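Local structure of alpha-1,2-mannosyltransferase (Ktr4), putative (Neosartorya fumigata, 7BOP) at residues Trp235-Lys240 and Phe300-Arg305; Leu258-Leu263 and Phe380-Met385; Pro265-Ala270 and Tyr274-Phe279. The protein is a putative fungal mannosyltransferase of the GT-A fold class that binds GDP and manganese. All blocks are in the same frame, centred on the assembly; numbering follows the deposited sequence.

Contact 1: Trp235-Lys240 and Phe300-Arg305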
loop_
_atom_site.group_PDB
_atom_site.type_symbol
_atom_site.label_atom_id
_atom_site.label_comp_id
_atom_site.label_asym_id
_atom_site.label_seq_id
_atom_site.Cartn_x
_atom_site.Cartn_y
_atom_site.Cartn_z
ATOM N N TRP A 235 13.687 -7.756 -9.913
ATOM C CA TRP A 235 13.081 -8.590 -10.953
ATOM C C TRP A 235 13.937 -9.813 -11.311
ATOM O O TRP A 235 13.395 -10.925 -11.440
ATOM C CB TRP A 235 12.708 -7.773 -12.192
ATOM C CG TRP A 235 11.856 -8.527 -13.170
ATOM C CD1 TRP A 235 12.206 -8.928 -14.420
ATOM C CD2 TRP A 235 10.523 -8.992 -12.962
ATOM N NE1 TRP A 235 11.176 -9.608 -15.012
ATOM C CE2 TRP A 235 10.128 -9.668 -14.136
ATOM C CE3 TRP A 235 9.613 -8.891 -11.901
ATOM C CZ2 TRP A 235 8.866 -10.240 -14.280
ATOM C CZ3 TRP A 235 8.366 -9.461 -12.043
ATOM C CH2 TRP A 235 8.000 -10.128 -13.223
ATOM N N PRO A 236 15.266 -9.625 -11.469
ATOM C CA PRO A 236 16.119 -10.803 -11.625
ATOM C C PRO A 236 15.936 -11.847 -10.508
ATOM O O PRO A 236 15.815 -13.033 -10.807
ATOM C CB PRO A 236 17.521 -10.210 -11.622
ATOM C CG PRO A 236 17.332 -8.903 -12.328
ATOM C CD PRO A 236 15.987 -8.392 -11.854
ATOM N N GLU A 237 15.879 -11.403 -9.255
ATOM C CA GLU A 237 15.665 -12.321 -8.127
ATOM C C GLU A 237 14.282 -12.958 -8.159
ATOM O O GLU A 237 14.131 -14.149 -7.868
ATOM C CB GLU A 237 15.904 -11.625 -6.786
ATOM C CG GLU A 237 17.368 -11.316 -6.498
ATOM C CD GLU A 237 18.245 -12.553 -6.324
ATOM O OE1 GLU A 237 17.704 -13.685 -6.183
ATOM O OE2 GLU A 237 19.489 -12.389 -6.314
ATOM N N THR A 238 13.278 -12.176 -8.547
ATOM C CA THR A 238 11.913 -12.687 -8.736
ATOM C C THR A 238 11.864 -13.816 -9.781
ATOM O O THR A 238 11.244 -14.866 -9.554
ATOM C CB THR A 238 10.957 -11.532 -9.119
ATOM O OG1 THR A 238 10.963 -10.543 -8.070
ATOM C CG2 THR A 238 9.531 -12.033 -9.364
ATOM N N LYS A 239 12.510 -13.590 -10.922
ATOM C CA LYS A 239 12.577 -14.616 -11.972
ATOM C C LYS A 239 13.270 -15.907 -11.510
ATOM O O LYS A 239 12.859 -16.996 -11.911
ATOM C CB LYS A 239 13.252 -14.076 -13.228
ATOM C CG LYS A 239 12.372 -13.122 -14.024
ATOM C CD LYS A 239 13.186 -12.338 -15.053
ATOM C CE LYS A 239 13.682 -13.205 -16.172
ATOM N NZ LYS A 239 14.461 -12.426 -17.158
ATOM N N LYS A 240 14.303 -15.773 -10.680
ATOM C CA LYS A 240 14.964 -16.925 -10.059
ATOM C C LYS A 240 13.992 -17.714 -9.174
ATOM O O LYS A 240 13.900 -18.942 -9.269
ATOM C CB LYS A 240 16.185 -16.484 -9.241
ATOM C CG LYS A 240 17.351 -15.993 -10.102
ATOM C CD LYS A 240 18.378 -15.222 -9.302
ATOM C CE LYS A 240 19.108 -16.092 -8.293
ATOM N NZ LYS A 240 20.116 -15.318 -7.513
ATOM N N PHE A 300 8.638 -13.759 -0.220
ATOM C CA PHE A 300 9.274 -12.861 0.726
ATOM C C PHE A 300 10.575 -13.458 1.275
ATOM O O PHE A 300 11.600 -12.785 1.308
ATOM C CB PHE A 300 8.374 -12.456 1.901
ATOM C CG PHE A 300 9.149 -11.825 3.009
ATOM C CD1 PHE A 300 9.642 -10.534 2.865
ATOM C CD2 PHE A 300 9.506 -12.558 4.138
ATOM C CE1 PHE A 300 10.420 -9.954 3.856
ATOM C CE2 PHE A 300 10.286 -11.982 5.137
ATOM C CZ PHE A 300 10.744 -10.678 4.993
ATOM N N ASN A 301 10.526 -14.715 1.719
ATOM C CA ASN A 301 11.714 -15.343 2.296
ATOM C C ASN A 301 12.860 -15.452 1.305
ATOM O O ASN A 301 14.010 -15.262 1.691
ATOM C CB ASN A 301 11.397 -16.707 2.907
ATOM C CG ASN A 301 10.594 -16.588 4.183
ATOM O OD1 ASN A 301 10.873 -15.736 5.023
ATOM N ND2 ASN A 301 9.599 -17.442 4.338
ATOM N N HIS A 302 12.546 -15.742 0.044
ATOM C CA HIS A 302 13.543 -15.708 -1.021
ATOM C C HIS A 302 14.225 -14.331 -1.117
ATOM O O HIS A 302 15.461 -14.225 -1.132
ATOM C CB HIS A 302 12.893 -16.054 -2.358
ATOM C CG HIS A 302 13.842 -16.022 -3.509
ATOM N ND1 HIS A 302 14.131 -14.866 -4.205
ATOM C CD2 HIS A 302 14.590 -16.995 -4.069
ATOM C CE1 HIS A 302 15.017 -15.134 -5.146
ATOM N NE2 HIS A 302 15.307 -16.421 -5.092
ATOM N N LEU A 303 13.417 -13.278 -1.166
ATOM C CA LEU A 303 13.947 -11.904 -1.221
ATOM C C LEU A 303 14.763 -11.564 0.029
ATOM O O LEU A 303 15.803 -10.891 -0.043
ATOM C CB LEU A 303 12.808 -10.899 -1.385
ATOM C CG LEU A 303 11.972 -10.969 -2.663
ATOM C CD1 LEU A 303 10.943 -9.842 -2.605
ATOM C CD2 LEU A 303 12.805 -10.886 -3.947
ATOM N N ASP A 304 14.293 -12.050 1.173
ATOM C CA ASP A 304 14.967 -11.818 2.459
ATOM C C ASP A 304 16.389 -12.411 2.475
ATOM O O ASP A 304 17.338 -11.765 2.934
ATOM C CB ASP A 304 14.127 -12.420 3.605
ATOM C CG ASP A 304 14.346 -11.721 4.938
ATOM O OD1 ASP A 304 14.747 -10.545 4.955
ATOM O OD2 ASP A 304 14.097 -12.341 5.995
ATOM N N ARG A 305 16.513 -13.634 1.962
ATOM C CA ARG A 305 17.809 -14.305 1.831
ATOM C C ARG A 305 18.700 -13.691 0.738
ATOM O O ARG A 305 19.922 -13.732 0.855
ATOM C CB ARG A 305 17.618 -15.807 1.586
ATOM C CG ARG A 305 16.935 -16.521 2.750
ATOM C CD ARG A 305 16.858 -18.029 2.546
ATOM N NE ARG A 305 16.123 -18.449 1.334
ATOM C CZ ARG A 305 14.826 -18.804 1.268
ATOM N NH1 ARG A 305 14.031 -18.812 2.342
ATOM N NH2 ARG A 305 14.309 -19.157 0.098
#
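His-302 reaches across to Glu-237 and makes the largest single contribution to this meeting of two helices, an example of two helices that meet largely through one flat side chain. The axes of segments 235-240 and 300-305 stay 10.2 Å apart at an angle of 127°, and the imidazole reaches the other helix because its CG lies anti to the backbone N (chi1 179°). The dense part is at the ring's CE1, which sits 3.0 Å from the carbonyl O of Glu-237 and 3.2 Å from OE1 of the same residue. The carbonyl O approaches the ring at a slant, whereas CB of Glu-237 lies in the ring plane at its edge. Carboxylate and ring planes are turned 50° apart. Leu-303 adds a looser apolar touch, its CD2 standing 4.3 Å from Glu-237 CB.

Toward solvent the contact thins out. Lys-240 only brushes the ring, with CB 4.2 Å from His-302 NE2, while its ammonium folds back along its own helix. There NZ forms a 3.2 Å salt bridge with OE1 of Glu-237, met on the syn side but tilted from the carboxylate plane, which probably helps hold the bent Glu-237 chain in place. The inner side is closed differently: Thr-238 packs on Ile-322 and Leu-303 on Val-319, both in helix 316-327. The arrangement is a helix pair at a steep angle whose inner sides both rest on helix 316-327, among the helices of a GT-A-type α/β fold.

Contact 2: Leu258-Leu263 and Phe380-Met385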
loop_
_atom_site.group_PDB
_atom_site.type_symbol
_atom_site.label_atom_id
_atom_site.label_comp_id
_atom_site.label_asym_id
_atom_site.label_seq_id
_atom_site.Cartn_x
_atom_site.Cartn_y
_atom_site.Cartn_z
ATOM N N LEU A 258 3.558 -5.871 -15.067
ATOM C CA LEU A 258 4.859 -5.993 -14.396
ATOM C C LEU A 258 6.051 -5.816 -15.360
ATOM O O LEU A 258 7.082 -5.303 -14.967
ATOM C CB LEU A 258 4.978 -7.340 -13.680
ATOM C CG LEU A 258 4.003 -7.587 -12.515
ATOM C CD1 LEU A 258 4.182 -8.997 -11.991
ATOM C CD2 LEU A 258 4.195 -6.564 -11.413
ATOM N N THR A 259 5.902 -6.246 -16.608
ATOM C CA THR A 259 7.001 -6.206 -17.566
ATOM C C THR A 259 6.816 -5.144 -18.649
ATOM O O THR A 259 7.572 -5.121 -19.619
ATOM C CB THR A 259 7.213 -7.587 -18.230
ATOM O OG1 THR A 259 6.018 -7.991 -18.908
ATOM C CG2 THR A 259 7.589 -8.625 -17.183
ATOM N N ASP A 260 5.843 -4.252 -18.487
ATOM C CA ASP A 260 5.557 -3.258 -19.509
ATOM C C ASP A 260 6.769 -2.356 -19.729
ATOM O O ASP A 260 7.453 -1.994 -18.775
ATOM C CB ASP A 260 4.369 -2.386 -19.104
ATOM C CG ASP A 260 3.934 -1.438 -20.213
ATOM O OD1 ASP A 260 3.847 -1.865 -21.376
ATOM O OD2 ASP A 260 3.680 -0.258 -19.928
ATOM N N ASP A 261 7.039 -2.029 -20.989
ATOM C CA ASP A 261 8.050 -1.028 -21.343
ATOM C C ASP A 261 7.532 0.026 -22.345
ATOM O O ASP A 261 8.328 0.753 -22.933
ATOM C CB ASP A 261 9.320 -1.718 -21.882
ATOM C CG ASP A 261 9.088 -2.472 -23.204
ATOM O OD1 ASP A 261 8.000 -2.381 -23.793
ATOM O OD2 ASP A 261 10.011 -3.175 -23.655
ATOM N N SER A 262 6.213 0.123 -22.518
ATOM C CA SER A 262 5.621 0.967 -23.557
ATOM C C SER A 262 5.492 2.443 -23.150
ATOM O O SER A 262 5.396 3.305 -24.022
ATOM C CB SER A 262 4.261 0.398 -23.981
ATOM O OG SER A 262 3.316 0.497 -22.926
ATOM N N LEU A 263 5.490 2.743 -21.848
ATOM C CA LEU A 263 5.372 4.129 -21.368
ATOM C C LEU A 263 6.704 4.785 -21.064
ATOM O O LEU A 263 6.951 5.915 -21.483
ATOM C CB LEU A 263 4.502 4.196 -20.113
ATOM C CG LEU A 263 3.046 3.763 -20.205
ATOM C CD1 LEU A 263 2.318 4.181 -18.930
ATOM C CD2 LEU A 263 2.374 4.353 -21.433
ATOM N N PHE A 380 -4.365 0.042 -16.197
ATOM C CA PHE A 380 -5.714 -0.024 -16.738
ATOM C C PHE A 380 -5.765 -0.751 -18.085
ATOM O O PHE A 380 -6.733 -1.445 -18.360
ATOM C CB PHE A 380 -6.325 1.380 -16.864
ATOM C CG PHE A 380 -6.585 2.071 -15.543
ATOM C CD1 PHE A 380 -6.589 1.382 -14.320
ATOM C CD2 PHE A 380 -6.870 3.429 -15.532
ATOM C CE1 PHE A 380 -6.848 2.048 -13.134
ATOM C CE2 PHE A 380 -7.137 4.092 -14.349
ATOM C CZ PHE A 380 -7.131 3.399 -13.147
ATOM N N LYS A 381 -4.721 -0.608 -18.897
ATOM C CA LYS A 381 -4.625 -1.351 -20.158
ATOM C C LYS A 381 -4.396 -2.845 -19.921
ATOM O O LYS A 381 -5.097 -3.688 -20.496
ATOM C CB LYS A 381 -3.500 -0.784 -21.035
ATOM C CG LYS A 381 -3.233 -1.572 -22.310
ATOM C CD LYS A 381 -2.228 -0.844 -23.185
ATOM C CE LYS A 381 -1.802 -1.703 -24.366
ATOM N NZ LYS A 381 -0.879 -0.930 -25.243
ATOM N N HIS A 382 -3.415 -3.172 -19.083
ATOM C CA HIS A 382 -2.968 -4.564 -18.924
ATOM C C HIS A 382 -3.772 -5.382 -17.925
ATOM O O HIS A 382 -3.776 -6.609 -18.005
ATOM C CB HIS A 382 -1.493 -4.595 -18.542
ATOM C CG HIS A 382 -0.606 -4.126 -19.640
ATOM N ND1 HIS A 382 -0.420 -4.859 -20.790
ATOM C CD2 HIS A 382 0.093 -2.980 -19.801
ATOM C CE1 HIS A 382 0.373 -4.191 -21.609
ATOM N NE2 HIS A 382 0.694 -3.045 -21.034
ATOM N N VAL A 383 -4.426 -4.708 -16.982
ATOM C CA VAL A 383 -5.149 -5.395 -15.902
ATOM C C VAL A 383 -6.600 -4.914 -15.861
ATOM O O VAL A 383 -7.497 -5.734 -15.921
ATOM C CB VAL A 383 -4.455 -5.234 -14.532
ATOM C CG1 VAL A 383 -5.154 -6.070 -13.459
ATOM C CG2 VAL A 383 -2.992 -5.643 -14.625
ATOM N N GLY A 384 -6.833 -3.608 -15.738
ATOM C CA GLY A 384 -8.190 -3.059 -15.814
ATOM C C GLY A 384 -8.508 -2.096 -14.696
ATOM O O GLY A 384 -7.667 -1.829 -13.842
ATOM N N MET A 385 -9.740 -1.603 -14.711
ATOM C CA MET A 385 -10.206 -0.526 -13.825
ATOM C C MET A 385 -11.177 -1.021 -12.762
ATOM O O MET A 385 -11.773 -0.223 -12.051
ATOM C CB MET A 385 -10.886 0.559 -14.669
ATOM C CG MET A 385 -9.898 1.329 -15.518
ATOM S SD MET A 385 -10.677 2.511 -16.630
ATOM C CE MET A 385 -11.282 1.411 -17.890
HETATM O O HOH W 1 1.043 0.201 -21.583
#
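Asp-260 and His-382 meet nearly at right angles, with the carboxylate and imidazole planes turned 54° apart; OD1 approaches the ring nitrogen obliquely. The bond that results is weak: His-382 NE2 donates to Asp-260 OD1 over 3.4 Å, with an angle of only 134° at the hydrogen. Carrying its CG anti to the backbone N (chi1 -173°), Asp-260 extends the carboxylate toward the histidine, and its own loop holds it there. Ser-262 OG donates to OD1 at 2.9 Å on the syn lone pair, and the backbone N of Ser-262 adds a long, weak bond to the same oxygen, resembling an Asx turn. In the fold this fastens the loop that follows helix 255-258 to the last turn of helix 376-382, close to the C-terminus; the other oxygen, OD2, is hydrogen-bonded to Ser-378 of that same helix. A water takes part in the polar cluster as well, donating to Ser-262 OG at 2.7 Å and lying 3.3 Å from His-382 NE2 in a weak bond. Trp-257 of helix 255-258 touches the side chains of both His-382 and Val-383.

Contact 3: Pro265-Ala270 and Tyr274-Phe279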
loop_
_atom_site.group_PDB
_atom_site.type_symbol
_atom_site.label_atom_id
_atom_site.label_comp_id
_atom_site.label_asym_id
_atom_site.label_seq_id
_atom_site.Cartn_x
_atom_site.Cartn_y
_atom_site.Cartn_z
ATOM N N PRO A 265 10.234 3.189 -21.255
ATOM C CA PRO A 265 11.142 2.057 -21.488
ATOM C C PRO A 265 12.484 2.123 -20.754
ATOM O O PRO A 265 13.054 1.072 -20.448
ATOM C CB PRO A 265 11.336 2.050 -23.021
ATOM C CG PRO A 265 10.859 3.381 -23.497
ATOM C CD PRO A 265 9.799 3.811 -22.522
ATOM N N ASP A 266 12.977 3.319 -20.440
ATOM C CA ASP A 266 14.232 3.431 -19.692
ATOM C C ASP A 266 14.118 2.992 -18.225
ATOM O O ASP A 266 15.106 2.533 -17.628
ATOM C CB ASP A 266 14.814 4.842 -19.796
ATOM C CG ASP A 266 15.209 5.217 -21.236
ATOM O OD1 ASP A 266 15.441 4.313 -22.083
ATOM O OD2 ASP A 266 15.296 6.435 -21.516
ATOM N N HIS A 267 12.934 3.128 -17.639
ATOM C CA HIS A 267 12.693 2.542 -16.316
ATOM C C HIS A 267 12.780 1.031 -16.366
ATOM O O HIS A 267 13.415 0.430 -15.517
ATOM C CB HIS A 267 11.337 2.945 -15.748
ATOM C CG HIS A 267 11.380 4.194 -14.941
ATOM N ND1 HIS A 267 11.888 5.378 -15.430
ATOM C CD2 HIS A 267 10.973 4.448 -13.676
ATOM C CE1 HIS A 267 11.792 6.312 -14.499
ATOM N NE2 HIS A 267 11.239 5.774 -13.426
ATOM N N THR A 268 12.137 0.431 -17.356
ATOM C CA THR A 268 12.076 -1.024 -17.443
ATOM C C THR A 268 13.476 -1.603 -17.683
ATOM O O THR A 268 13.863 -2.614 -17.079
ATOM C CB THR A 268 11.097 -1.475 -18.537
ATOM O OG1 THR A 268 9.832 -0.833 -18.328
ATOM C CG2 THR A 268 10.914 -3.003 -18.524
ATOM N N GLU A 269 14.245 -0.940 -18.543
ATOM C CA GLU A 269 15.632 -1.332 -18.766
ATOM C C GLU A 269 16.465 -1.166 -17.504
ATOM O O GLU A 269 17.215 -2.075 -17.142
ATOM C CB GLU A 269 16.263 -0.550 -19.925
ATOM C CG GLU A 269 17.756 -0.851 -20.091
ATOM C CD GLU A 269 18.215 -0.871 -21.541
ATOM O OE1 GLU A 269 17.753 -1.758 -22.299
ATOM O OE2 GLU A 269 19.056 -0.020 -21.911
ATOM N N ALA A 270 16.332 -0.036 -16.816
ATOM C CA ALA A 270 17.141 0.229 -15.620
ATOM C C ALA A 270 16.811 -0.733 -14.461
ATOM O O ALA A 270 17.670 -1.034 -13.632
ATOM C CB ALA A 270 16.975 1.686 -15.171
ATOM N N TYR A 274 11.550 -5.200 -15.052
ATOM C CA TYR A 274 10.376 -4.769 -14.272
ATOM C C TYR A 274 10.047 -3.303 -14.597
ATOM O O TYR A 274 10.933 -2.463 -14.618
ATOM C CB TYR A 274 10.658 -4.996 -12.785
ATOM C CG TYR A 274 9.711 -4.394 -11.780
ATOM C CD1 TYR A 274 8.329 -4.525 -11.920
ATOM C CD2 TYR A 274 10.198 -3.745 -10.633
ATOM C CE1 TYR A 274 7.461 -3.996 -10.980
ATOM C CE2 TYR A 274 9.329 -3.226 -9.677
ATOM C CZ TYR A 274 7.963 -3.343 -9.860
ATOM O OH TYR A 274 7.072 -2.813 -8.951
ATOM N N SER A 275 8.773 -3.020 -14.867
ATOM C CA SER A 275 8.314 -1.662 -15.206
ATOM C C SER A 275 8.564 -0.646 -14.087
ATOM O O SER A 275 8.602 0.555 -14.342
ATOM C CB SER A 275 6.817 -1.676 -15.510
ATOM O OG SER A 275 6.072 -1.956 -14.327
ATOM N N THR A 276 8.696 -1.165 -12.858
ATOM C CA THR A 276 8.799 -0.419 -11.591
ATOM C C THR A 276 7.441 0.043 -11.067
ATOM O O THR A 276 7.369 0.618 -9.979
ATOM C CB THR A 276 9.766 0.792 -11.618
ATOM O OG1 THR A 276 9.139 1.907 -12.271
ATOM C CG2 THR A 276 11.105 0.430 -12.263
ATOM N N CYS A 277 6.369 -0.232 -11.806
ATOM C CA CYS A 277 5.045 0.199 -11.401
ATOM C C CYS A 277 4.568 -0.598 -10.192
ATOM O O CYS A 277 4.836 -1.798 -10.059
ATOM C CB CYS A 277 4.046 0.086 -12.542
ATOM S SG CYS A 277 4.440 1.242 -13.866
ATOM N N HIS A 278 3.879 0.101 -9.303
ATOM C CA HIS A 278 3.474 -0.480 -8.053
ATOM C C HIS A 278 2.255 0.230 -7.526
ATOM O O HIS A 278 2.024 1.416 -7.803
ATOM C CB HIS A 278 4.625 -0.399 -7.039
ATOM C CG HIS A 278 5.103 0.995 -6.760
ATOM N ND1 HIS A 278 6.061 1.622 -7.531
ATOM C CD2 HIS A 278 4.770 1.877 -5.787
ATOM C CE1 HIS A 278 6.293 2.828 -7.044
ATOM N NE2 HIS A 278 5.527 3.004 -5.984
ATOM N N PHE A 279 1.482 -0.517 -6.754
ATOM C CA PHE A 279 0.394 0.039 -5.968
ATOM C C PHE A 279 1.066 0.831 -4.862
ATOM O O PHE A 279 2.039 0.363 -4.268
ATOM C CB PHE A 279 -0.445 -1.087 -5.377
ATOM C CG PHE A 279 -0.960 -2.058 -6.406
ATOM C CD1 PHE A 279 -1.841 -1.639 -7.396
ATOM C CD2 PHE A 279 -0.570 -3.390 -6.379
ATOM C CE1 PHE A 279 -2.319 -2.529 -8.341
ATOM C CE2 PHE A 279 -1.043 -4.284 -7.318
ATOM C CZ PHE A 279 -1.924 -3.860 -8.296
HETATM O O HOH W 2 8.595 1.269 -17.127
#
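Thr-268 and Ser-275 bring their CA atoms within 4.4 Å, as the chain leaves helix 265-270 and doubles back after three linking residues, with a nearly straight CA-H...O contact (174° at the hydrogen) from Thr-268 CA to Tyr-274 O at 3.4 Å. The side chains of Thr-268 and His-267 complete the fit. Thr-268 lays OG1 3.6 Å from Ser-275 CA; this hydroxyl is hydrogen-bonded to Asp-260 O and receives a 2.7 Å bond from a water that also donates to Ser-275 O, so the buried oxygen is well satisfied. His-267 crosses Thr-276 at about a right angle, presenting the CD2 edge of its ring to OG1, 3.4 Å away and near the ring plane. The hydroxyl itself accepts from Asp-226 N and donates to the Ser-275 carbonyl, in its plane, so its approach to the ring is a packing contact.

Within 274-279 the bend is braced from several directions. Backbone N of Thr-276 lies over the centre of the Tyr-274 ring, whose OH donates to Cys-277 O at 2.7 Å from above the carbonyl plane. Ser-275 OG accepts from Cys-277 N at 3.1 Å, and His-278 ND1 donates to Thr-276 O in the plane of both groups, almost straight. The whole is a tight chain reversal after helix 265-270, followed by an ST turn at Ser-275, next to disulfide-bonded Cys-277 (partner Cys-375), that leads into strand 278-279 of the mixed GT-A sheet.

In the fold
Contacts 2 and 3 are neighbours, their centres about 11 Å apart, while contact 1 lies farther off, its centre about 17 Å from that of contact 3 and 22 Å from that of contact 2. Along the chain the order is 235-240, 258-263, 265-270, 274-279, 300-305, 380-385: contact 3 closes a short local turn, and the two long-range contacts interlock. Trp-235 links them in space, packing on Leu-258, Thr-259 and Tyr-274, and a probable backbone bond from Ser-275 N to Leu-258 O joins contacts 2 and 3. The contacts and the Cys-277 to Cys-375 disulfide connect helices 234-244 and 294-306, the 255-279 region and helix 376-382, consistent with one packed side of the domain.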